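Local coordinates for protein trans-4-hydroxy-L-proline dehydratase (PDB 6VXC) that catalyses the radical dehydration of trans-4-hydroxy-L-proline to (S)-1-pyrroline-5-carboxylate, a step in anaerobic hydroxyproline breakdown, as a glycyl radical enzyme, at residues M51-K56 with E138-W143; E87-K93 with K337-P342; E435-K441 with T457-E463. One frame throughout, in Å; residues are numbered along the deposited sequence.

Interaction 1: residues M51-K56 with E138-W143; sequences MTEAYK and EIIPFW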
loop_
_atom_site.group_PDB
_atom_site.type_symbol
_atom_site.label_atom_id
_atom_site.label_comp_id
_atom_site.label_asym_id
_atom_site.label_seq_id
_atom_site.Cartn_x
_atom_site.Cartn_y
_atom_site.Cartn_z
ATOM N N MET A 51 5.377 24.867 7.234
ATOM C CA MET A 51 5.763 24.122 8.427
ATOM C C MET A 51 7.008 24.723 9.071
ATOM O O MET A 51 7.122 24.750 10.298
ATOM C CB MET A 51 6.004 22.644 8.090
ATOM C CG MET A 51 4.772 21.918 7.546
ATOM S SD MET A 51 3.408 21.724 8.715
ATOM C CE MET A 51 4.053 20.447 9.786
ATOM N N THR A 52 7.954 25.202 8.266
ATOM C CA THR A 52 9.122 25.852 8.843
ATOM C C THR A 52 8.711 27.071 9.662
ATOM O O THR A 52 9.157 27.243 10.799
ATOM C CB THR A 52 10.120 26.249 7.754
ATOM O OG1 THR A 52 10.464 25.109 6.965
ATOM C CG2 THR A 52 11.393 26.816 8.398
ATOM N N GLU A 53 7.820 27.904 9.113
ATOM C CA GLU A 53 7.318 29.062 9.855
ATOM C C GLU A 53 6.697 28.661 11.188
ATOM O O GLU A 53 6.865 29.359 12.196
ATOM C CB GLU A 53 6.288 29.824 9.022
ATOM C CG GLU A 53 6.835 30.539 7.811
ATOM C CD GLU A 53 5.750 31.302 7.058
ATOM O OE1 GLU A 53 4.598 31.326 7.532
ATOM O OE2 GLU A 53 6.049 31.873 5.990
ATOM N N ALA A 54 5.914 27.585 11.199
ATOM C CA ALA A 54 5.238 27.188 12.426
ATOM C C ALA A 54 6.230 26.711 13.481
ATOM O O ALA A 54 6.088 27.044 14.659
ATOM C CB ALA A 54 4.193 26.111 12.135
ATOM N N TYR A 55 7.229 25.915 13.085
ATOM C CA TYR A 55 8.204 25.429 14.060
ATOM C C TYR A 55 9.019 26.575 14.648
ATOM O O TYR A 55 9.239 26.629 15.867
ATOM C CB TYR A 55 9.128 24.398 13.421
ATOM C CG TYR A 55 8.643 22.970 13.529
ATOM C CD1 TYR A 55 7.364 22.616 13.124
ATOM C CD2 TYR A 55 9.463 21.979 14.052
ATOM C CE1 TYR A 55 6.918 21.300 13.224
ATOM C CE2 TYR A 55 9.038 20.672 14.152
ATOM C CZ TYR A 55 7.756 20.334 13.739
ATOM O OH TYR A 55 7.334 19.023 13.838
ATOM N N LYS A 56 9.482 27.491 13.794
ATOM C CA LYS A 56 10.207 28.654 14.285
ATOM C C LYS A 56 9.367 29.458 15.263
ATOM O O LYS A 56 9.905 30.087 16.175
ATOM C CB LYS A 56 10.642 29.530 13.108
ATOM C CG LYS A 56 11.796 28.954 12.301
ATOM C CD LYS A 56 12.088 29.807 11.070
ATOM C CE LYS A 56 13.310 29.309 10.327
ATOM N NZ LYS A 56 13.520 30.098 9.084
ATOM N N GLU A 138 15.998 27.909 2.688
ATOM C CA GLU A 138 15.116 27.958 3.845
ATOM C C GLU A 138 14.914 26.608 4.520
ATOM O O GLU A 138 14.824 26.551 5.748
ATOM C CB GLU A 138 13.747 28.519 3.451
ATOM C CG GLU A 138 13.747 29.831 2.682
ATOM C CD GLU A 138 14.438 30.968 3.421
ATOM O OE1 GLU A 138 15.091 31.794 2.742
ATOM O OE2 GLU A 138 14.293 31.064 4.664
ATOM N N ILE A 139 14.817 25.521 3.750
ATOM C CA ILE A 139 14.394 24.228 4.282
ATOM C C ILE A 139 15.564 23.443 4.862
ATOM O O ILE A 139 15.512 23.011 6.015
ATOM C CB ILE A 139 13.670 23.394 3.204
ATOM C CG1 ILE A 139 12.486 24.171 2.624
ATOM C CG2 ILE A 139 13.180 22.076 3.802
ATOM C CD1 ILE A 139 11.541 24.716 3.661
ATOM N N ILE A 140 16.600 23.204 4.053
ATOM C CA ILE A 140 17.736 22.402 4.518
ATOM C C ILE A 140 18.366 22.977 5.782
ATOM O O ILE A 140 18.598 22.212 6.733
ATOM C CB ILE A 140 18.760 22.229 3.382
ATOM C CG1 ILE A 140 18.197 21.299 2.310
ATOM C CG2 ILE A 140 20.081 21.706 3.914
ATOM C CD1 ILE A 140 19.157 21.040 1.202
ATOM N N PRO A 141 18.663 24.280 5.870
ATOM C CA PRO A 141 19.297 24.801 7.087
ATOM C C PRO A 141 18.478 24.548 8.331
ATOM O O PRO A 141 19.056 24.377 9.407
ATOM C CB PRO A 141 19.447 26.296 6.785
ATOM C CG PRO A 141 19.448 26.384 5.309
ATOM C CD PRO A 141 18.492 25.334 4.858
ATOM N N PHE A 142 17.149 24.504 8.228
ATOM C CA PHE A 142 16.331 24.274 9.412
ATOM C C PHE A 142 16.067 22.791 9.672
ATOM O O PHE A 142 16.148 22.348 10.822
ATOM C CB PHE A 142 15.008 25.039 9.289
ATOM C CG PHE A 142 14.157 24.974 10.526
ATOM C CD1 PHE A 142 14.339 25.875 11.563
ATOM C CD2 PHE A 142 13.184 24.000 10.660
ATOM C CE1 PHE A 142 13.572 25.806 12.709
ATOM C CE2 PHE A 142 12.405 23.923 11.809
ATOM C CZ PHE A 142 12.599 24.832 12.835
ATOM N N TRP A 143 15.779 22.002 8.635
ATOM C CA TRP A 143 15.259 20.652 8.827
ATOM C C TRP A 143 16.300 19.547 8.716
ATOM O O TRP A 143 16.033 18.436 9.175
ATOM C CB TRP A 143 14.133 20.359 7.826
ATOM C CG TRP A 143 12.914 21.133 8.130
ATOM C CD1 TRP A 143 12.499 22.288 7.528
ATOM C CD2 TRP A 143 11.946 20.836 9.136
ATOM N NE1 TRP A 143 11.332 22.718 8.093
ATOM C CE2 TRP A 143 10.967 21.845 9.081
ATOM C CE3 TRP A 143 11.806 19.807 10.072
ATOM C CZ2 TRP A 143 9.868 21.858 9.926
ATOM C CZ3 TRP A 143 10.719 19.824 10.913
ATOM C CH2 TRP A 143 9.766 20.843 10.837
HETATM O O HOH W 1 15.584 28.227 7.624
HETATM O O HOH W 2 12.364 29.885 6.091
#

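Interaction 2: residues E87-K93 with K337-P342; sequences ELIVGEK and KFNNQP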
loop_
_atom_site.group_PDB
_atom_site.type_symbol
_atom_site.label_atom_id
_atom_site.label_comp_id
_atom_site.label_asym_id
_atom_site.label_seq_id
_atom_site.Cartn_x
_atom_site.Cartn_y
_atom_site.Cartn_z
ATOM N N GLU A 87 -14.797 21.344 -11.592
ATOM C CA GLU A 87 -14.869 20.489 -10.420
ATOM C C GLU A 87 -16.212 20.606 -9.719
ATOM O O GLU A 87 -16.843 21.663 -9.697
ATOM C CB GLU A 87 -13.745 20.813 -9.443
ATOM C CG GLU A 87 -12.422 20.231 -9.887
ATOM C CD GLU A 87 -11.322 20.411 -8.866
ATOM O OE1 GLU A 87 -11.371 21.386 -8.077
ATOM O OE2 GLU A 87 -10.407 19.555 -8.853
ATOM N N LEU A 88 -16.650 19.484 -9.166
ATOM C CA LEU A 88 -17.699 19.424 -8.165
ATOM C C LEU A 88 -17.167 19.087 -6.780
ATOM O O LEU A 88 -17.750 19.522 -5.788
ATOM C CB LEU A 88 -18.762 18.390 -8.569
ATOM C CG LEU A 88 -19.631 18.658 -9.811
ATOM C CD1 LEU A 88 -20.532 17.473 -10.140
ATOM C CD2 LEU A 88 -20.481 19.909 -9.617
ATOM N N ILE A 89 -16.073 18.326 -6.703
ATOM C CA ILE A 89 -15.354 18.033 -5.463
ATOM C C ILE A 89 -14.029 18.777 -5.512
ATOM O O ILE A 89 -13.295 18.654 -6.496
ATOM C CB ILE A 89 -15.111 16.519 -5.301
ATOM C CG1 ILE A 89 -16.429 15.754 -5.336
ATOM C CG2 ILE A 89 -14.314 16.215 -4.002
ATOM C CD1 ILE A 89 -17.384 16.142 -4.231
ATOM N N VAL A 90 -13.688 19.498 -4.438
ATOM C CA VAL A 90 -12.519 20.373 -4.439
ATOM C C VAL A 90 -11.524 19.938 -3.368
ATOM O O VAL A 90 -11.882 19.325 -2.352
ATOM C CB VAL A 90 -12.894 21.861 -4.231
ATOM C CG1 VAL A 90 -13.832 22.351 -5.341
ATOM C CG2 VAL A 90 -13.496 22.058 -2.853
ATOM N N GLY A 91 -10.261 20.286 -3.607
ATOM C CA GLY A 91 -9.159 19.968 -2.717
ATOM C C GLY A 91 -7.997 19.311 -3.446
ATOM O O GLY A 91 -8.176 18.306 -4.144
ATOM N N GLU A 92 -6.802 19.882 -3.301
ATOM C CA GLU A 92 -5.567 19.345 -3.859
ATOM C C GLU A 92 -4.513 19.319 -2.755
ATOM O O GLU A 92 -4.461 20.229 -1.925
ATOM C CB GLU A 92 -5.063 20.187 -5.050
ATOM C CG GLU A 92 -5.931 20.165 -6.322
ATOM C CD GLU A 92 -5.785 18.878 -7.148
ATOM O OE1 GLU A 92 -4.758 18.179 -6.991
ATOM O OE2 GLU A 92 -6.695 18.580 -7.962
ATOM N N LYS A 93 -3.681 18.271 -2.735
ATOM C CA LYS A 93 -2.588 18.235 -1.768
ATOM C C LYS A 93 -1.592 19.360 -2.025
ATOM O O LYS A 93 -1.194 20.067 -1.096
ATOM C CB LYS A 93 -1.877 16.882 -1.803
ATOM C CG LYS A 93 -2.671 15.717 -1.230
ATOM C CD LYS A 93 -1.932 14.382 -1.393
ATOM C CE LYS A 93 -0.669 14.322 -0.519
ATOM N NZ LYS A 93 0.220 13.176 -0.855
ATOM N N LYS A 337 -9.860 13.050 -8.608
ATOM C CA LYS A 337 -9.142 13.670 -7.491
ATOM C C LYS A 337 -8.036 12.759 -6.965
ATOM O O LYS A 337 -6.912 13.212 -6.722
ATOM C CB LYS A 337 -10.089 14.057 -6.360
ATOM C CG LYS A 337 -11.159 15.072 -6.725
ATOM C CD LYS A 337 -10.569 16.382 -7.297
ATOM C CE LYS A 337 -9.576 17.071 -6.396
ATOM N NZ LYS A 337 -9.027 18.353 -6.975
ATOM N N PHE A 338 -8.340 11.471 -6.776
ATOM C CA PHE A 338 -7.293 10.515 -6.422
ATOM C C PHE A 338 -6.153 10.556 -7.440
ATOM O O PHE A 338 -4.973 10.599 -7.074
ATOM C CB PHE A 338 -7.861 9.095 -6.356
ATOM C CG PHE A 338 -8.630 8.771 -5.104
ATOM C CD1 PHE A 338 -7.979 8.510 -3.912
ATOM C CD2 PHE A 338 -10.022 8.644 -5.148
ATOM C CE1 PHE A 338 -8.690 8.166 -2.779
ATOM C CE2 PHE A 338 -10.738 8.312 -4.025
ATOM C CZ PHE A 338 -10.079 8.068 -2.835
ATOM N N ASN A 339 -6.492 10.534 -8.732
ATOM C CA ASN A 339 -5.481 10.482 -9.780
ATOM C C ASN A 339 -4.655 11.757 -9.870
ATOM O O ASN A 339 -3.593 11.735 -10.499
ATOM C CB ASN A 339 -6.121 10.195 -11.147
ATOM C CG ASN A 339 -5.100 9.711 -12.173
ATOM O OD1 ASN A 339 -4.537 8.623 -12.038
ATOM N ND2 ASN A 339 -4.887 10.496 -13.216
ATOM N N ASN A 340 -5.119 12.854 -9.272
ATOM C CA ASN A 340 -4.351 14.089 -9.200
ATOM C C ASN A 340 -3.297 14.104 -8.085
ATOM O O ASN A 340 -2.502 15.046 -8.058
ATOM C CB ASN A 340 -5.292 15.296 -8.989
ATOM C CG ASN A 340 -6.045 15.691 -10.257
ATOM O OD1 ASN A 340 -5.794 15.162 -11.329
ATOM N ND2 ASN A 340 -6.954 16.646 -10.129
ATOM N N GLN A 341 -3.255 13.101 -7.198
ATOM C CA GLN A 341 -2.334 13.079 -6.049
ATOM C C GLN A 341 -1.307 11.957 -6.179
ATOM O O GLN A 341 -1.572 10.814 -5.763
ATOM C CB GLN A 341 -3.094 12.922 -4.723
ATOM C CG GLN A 341 -4.449 13.645 -4.649
ATOM C CD GLN A 341 -4.354 15.122 -4.964
ATOM O OE1 GLN A 341 -3.447 15.821 -4.504
ATOM N NE2 GLN A 341 -5.309 15.612 -5.742
ATOM N N PRO A 342 -0.111 12.232 -6.683
ATOM C CA PRO A 342 0.940 11.210 -6.664
ATOM C C PRO A 342 1.424 10.944 -5.245
ATOM O O PRO A 342 1.264 11.758 -4.339
ATOM C CB PRO A 342 2.055 11.836 -7.511
ATOM C CG PRO A 342 1.870 13.311 -7.298
ATOM C CD PRO A 342 0.372 13.511 -7.225
HETATM O O HOH W 3 -9.434 21.445 -6.054
HETATM O O HOH W 4 -0.943 10.890 -2.397
HETATM O O HOH W 5 1.191 14.197 -3.234
#

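Interaction 3: residues E435-K441 with T457-E463; sequences ELMEAGK and TGCFGKE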
loop_
_atom_site.group_PDB
_atom_site.type_symbol
_atom_site.label_atom_id
_atom_site.label_comp_id
_atom_site.label_asym_id
_atom_site.label_seq_id
_atom_site.Cartn_x
_atom_site.Cartn_y
_atom_site.Cartn_z
ATOM N N GLU A 435 -9.269 -13.884 9.155
ATOM C CA GLU A 435 -7.956 -13.324 9.461
ATOM C C GLU A 435 -8.058 -12.311 10.597
ATOM O O GLU A 435 -7.266 -12.339 11.550
ATOM C CB GLU A 435 -7.356 -12.675 8.210
ATOM C CG GLU A 435 -6.905 -13.662 7.108
ATOM C CD GLU A 435 -6.867 -12.992 5.745
ATOM O OE1 GLU A 435 -6.770 -11.745 5.713
ATOM O OE2 GLU A 435 -6.969 -13.695 4.710
ATOM N N LEU A 436 -9.039 -11.414 10.511
ATOM C CA LEU A 436 -9.226 -10.408 11.547
ATOM C C LEU A 436 -9.547 -11.047 12.886
ATOM O O LEU A 436 -9.002 -10.649 13.920
ATOM C CB LEU A 436 -10.320 -9.424 11.112
ATOM C CG LEU A 436 -9.897 -8.513 9.962
ATOM C CD1 LEU A 436 -11.096 -7.821 9.307
ATOM C CD2 LEU A 436 -8.906 -7.470 10.469
ATOM N N MET A 437 -10.446 -12.028 12.892
ATOM C CA MET A 437 -10.812 -12.666 14.151
ATOM C C MET A 437 -9.656 -13.472 14.724
ATOM O O MET A 437 -9.461 -13.497 15.942
ATOM C CB MET A 437 -12.054 -13.541 13.974
ATOM C CG MET A 437 -13.323 -12.735 13.674
ATOM S SD MET A 437 -14.745 -13.837 13.613
ATOM C CE MET A 437 -15.075 -14.102 15.305
ATOM N N GLU A 438 -8.866 -14.120 13.868
ATOM C CA GLU A 438 -7.684 -14.811 14.375
ATOM C C GLU A 438 -6.738 -13.848 15.092
ATOM O O GLU A 438 -6.100 -14.225 16.078
ATOM C CB GLU A 438 -6.969 -15.522 13.230
ATOM C CG GLU A 438 -5.612 -16.099 13.581
ATOM C CD GLU A 438 -5.666 -17.303 14.510
ATOM O OE1 GLU A 438 -4.592 -17.876 14.781
ATOM O OE2 GLU A 438 -6.766 -17.712 14.925
ATOM N N ALA A 439 -6.667 -12.603 14.634
ATOM C CA ALA A 439 -5.824 -11.583 15.236
ATOM C C ALA A 439 -6.464 -10.894 16.447
ATOM O O ALA A 439 -5.831 -10.019 17.042
ATOM C CB ALA A 439 -5.456 -10.533 14.173
ATOM N N GLY A 440 -7.694 -11.251 16.820
ATOM C CA GLY A 440 -8.335 -10.720 18.010
ATOM C C GLY A 440 -9.467 -9.729 17.783
ATOM O O GLY A 440 -9.999 -9.204 18.760
ATOM N N LYS A 441 -9.835 -9.426 16.543
ATOM C CA LYS A 441 -10.978 -8.556 16.296
ATOM C C LYS A 441 -12.281 -9.280 16.630
ATOM O O LYS A 441 -12.435 -10.472 16.346
ATOM C CB LYS A 441 -11.003 -8.108 14.830
ATOM C CG LYS A 441 -10.061 -7.005 14.434
ATOM C CD LYS A 441 -8.609 -7.463 14.381
ATOM C CE LYS A 441 -7.705 -6.334 13.865
ATOM N NZ LYS A 441 -6.272 -6.731 13.838
ATOM N N THR A 457 -4.831 -6.852 5.198
ATOM C CA THR A 457 -6.069 -6.973 5.965
ATOM C C THR A 457 -6.052 -6.071 7.192
ATOM O O THR A 457 -5.066 -6.040 7.933
ATOM C CB THR A 457 -6.257 -8.411 6.423
ATOM O OG1 THR A 457 -6.265 -9.268 5.289
ATOM C CG2 THR A 457 -7.579 -8.562 7.186
ATOM N N GLY A 458 -7.143 -5.352 7.413
ATOM C CA GLY A 458 -7.229 -4.468 8.559
ATOM C C GLY A 458 -8.656 -4.162 8.940
ATOM O O GLY A 458 -9.590 -4.341 8.152
ATOM N N CYS A 459 -8.817 -3.674 10.157
ATOM C CA CYS A 459 -10.123 -3.280 10.660
ATOM C C CYS A 459 -10.278 -1.763 10.475
ATOM O O CYS A 459 -9.809 -0.966 11.298
ATOM C CB CYS A 459 -10.293 -3.719 12.106
ATOM S SG CYS A 459 -11.947 -3.346 12.714
ATOM N N PHE A 460 -10.959 -1.383 9.391
ATOM C CA PHE A 460 -10.995 -0.000 8.899
ATOM C C PHE A 460 -11.504 0.969 9.956
ATOM O O PHE A 460 -12.566 0.766 10.533
ATOM C CB PHE A 460 -11.896 0.080 7.658
ATOM C CG PHE A 460 -11.404 -0.719 6.479
ATOM C CD1 PHE A 460 -10.101 -1.197 6.426
ATOM C CD2 PHE A 460 -12.260 -0.984 5.408
ATOM C CE1 PHE A 460 -9.649 -1.923 5.323
ATOM C CE2 PHE A 460 -11.819 -1.704 4.309
ATOM C CZ PHE A 460 -10.518 -2.171 4.261
ATOM N N GLY A 461 -10.750 2.029 10.199
ATOM C CA GLY A 461 -11.133 3.032 11.176
ATOM C C GLY A 461 -10.939 2.644 12.630
ATOM O O GLY A 461 -11.294 3.431 13.506
ATOM N N LYS A 462 -10.405 1.458 12.923
ATOM C CA LYS A 462 -10.247 1.037 14.311
ATOM C C LYS A 462 -8.875 0.419 14.591
ATOM O O LYS A 462 -8.669 -0.128 15.681
ATOM C CB LYS A 462 -11.326 0.031 14.694
ATOM C CG LYS A 462 -12.765 0.504 14.577
ATOM C CD LYS A 462 -13.713 -0.669 14.785
ATOM C CE LYS A 462 -15.141 -0.222 15.116
ATOM N NZ LYS A 462 -15.584 0.876 14.246
ATOM N N GLU A 463 -7.939 0.480 13.648
ATOM C CA GLU A 463 -6.700 -0.271 13.767
ATOM C C GLU A 463 -5.548 0.544 13.215
ATOM O O GLU A 463 -5.681 1.219 12.193
ATOM C CB GLU A 463 -6.795 -1.631 13.023
ATOM C CG GLU A 463 -5.534 -2.470 13.124
ATOM C CD GLU A 463 -5.677 -3.868 12.530
ATOM O OE1 GLU A 463 -6.673 -4.126 11.810
ATOM O OE2 GLU A 463 -4.789 -4.713 12.788
#

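Interaction 1: residues M51-K56 with E138-W143
T52 of helix 46-58 is a knob in a hole made by E138, I139, F142 and W143 of helix 129-143. The short segments cross at 39° with their axes 10.9 Å apart. The two branches of T52 do different work. The methyl CG2 lies over the face of the F142 ring, a CH-pi contact 4.3 Å from the ring centroid. The hydroxyl turns to the indole edge, where W143 NE1 donates a hydrogen bond to T52 OG1 at 2.8 Å. OG1 lies almost exactly in the indole plane, and it is also hydrogen-bonded to A48 O one turn earlier. This gives the buried indole N-H a partner. The edge of the W143 six-membered ring points at the face of Y55, the planes 58° apart. The Y55 hydroxyl is held by R68 of helix 64-78. F142 has CG anti to its own N (chi1 -174°), which sends the ring toward helix 46-58. There F142 CZ comes within 3.5 Å of Y55 CB. On the outer side K56 runs extended past F142. One water joins K56 NZ to E138 O; a second, weakly held by K56 NZ, reaches E138 OE2. The W143 CH2 atom sits over the centre of the Y55 ring, 3.3 Å above its plane.

Interaction 2: residues E87-K93 with K337-P342
A buried salt-bridge network of E87, E92 and K337 joins the loop 87-93 to the C-terminal end of helix 324-339. K337 lies at its centre and has the largest area buried by the contact. Its chain bends at chi2 and chi3 (both -56°), which steers the amine between the two carboxylates. There K337 NZ bonds E87 OE2 at 2.6 Å. It also bonds E92 OE2 at 2.5 Å, approaching from above that carboxylate plane. Two acidic groups around one buried amine would probably favour its charged form. N340 ND2 reaches E92 OE2 at 2.9 Å on the syn lone pair. N84 hydrogen-bonds E87 OE2 and, weakly, E92 OE2. The other oxygen, E92 OE1, takes Q341 NE2 at 2.9 Å from above the plane. Q341 is fixed at both ends of its amide. Q341 NE2 also donates to K337 O at 3.0 Å. Q341 OE1 accepts from K93 N. A water connects E87 OE1 to G91 N, and another bridges K93 NZ and P342 O. Helix 276-293 packs against both segments: I89 rests on I280, and K337 on W284. S36 of helix 27-38 bonds N340 OD1, and E87 touches L32 of that same helix.

Interaction 3: residues E435-K441 with T457-E463
T457 OG1 donates a hydrogen bond to E435 OE1 at 2.6 Å, the shortest polar bond between helix 429-438 and the 457-463 segment. The hydroxyl meets the carboxylate oxygen nearly along its C-O direction. E435 reaches it with a chain extended beyond CG, and the two side chains cross at about a right angle. The other oxygen, E435 OE2, is hydrogen-bonded to H754 ND1, so the carboxylate bridges two parts of the core. The T457 methyl turns to the apolar side, where T457 CG2 lies 3.6 Å from L436 CG. L436 CD2 then lies 3.7 Å from G458 C, against the strand backbone. Beyond it K441 and E463 form a buried salt bridge, K441 NZ to E463 OE2 at 2.7 Å. The amine comes from above the carboxylate plane, 54° out of it. T567 OG1 is also hydrogen-bonded to E463 OE2. The second oxygen, E463 OE1, accepts from C459 N at 2.7 Å, which ties the two ends of the 459-463 turn together. Helix 429-438 closes in a Schellman motif at G440, whose positive phi turns the chain so that K441 points to this turn. The hairpin of strands 450-452 and 456-458 carries C454 and E456, the probable radical cysteine and proton acceptor. The contact thus packs a helix against the Cys-loop hairpin characteristic of glycyl radical enzymes.

All three contacts belong to the pyruvate formate lyase-like part of the chain, and none touches another. Interaction 1 is the most peripheral, with its centre about 29 Å from the centre of the chain. It is helix on helix, mostly aromatic, with exposed charged residues and waters at its margin. In interactions 2 and 3 every touching residue is buried. Both rely on carboxylates paired with lysine, but interaction 2 joins a loop to a helix end through amides and waters, while interaction 3 adds leucine packing beside a strand. Interactions 1 and 2 interleave along the chain. Interaction 3 follows both and alone borders the predicted catalytic residues.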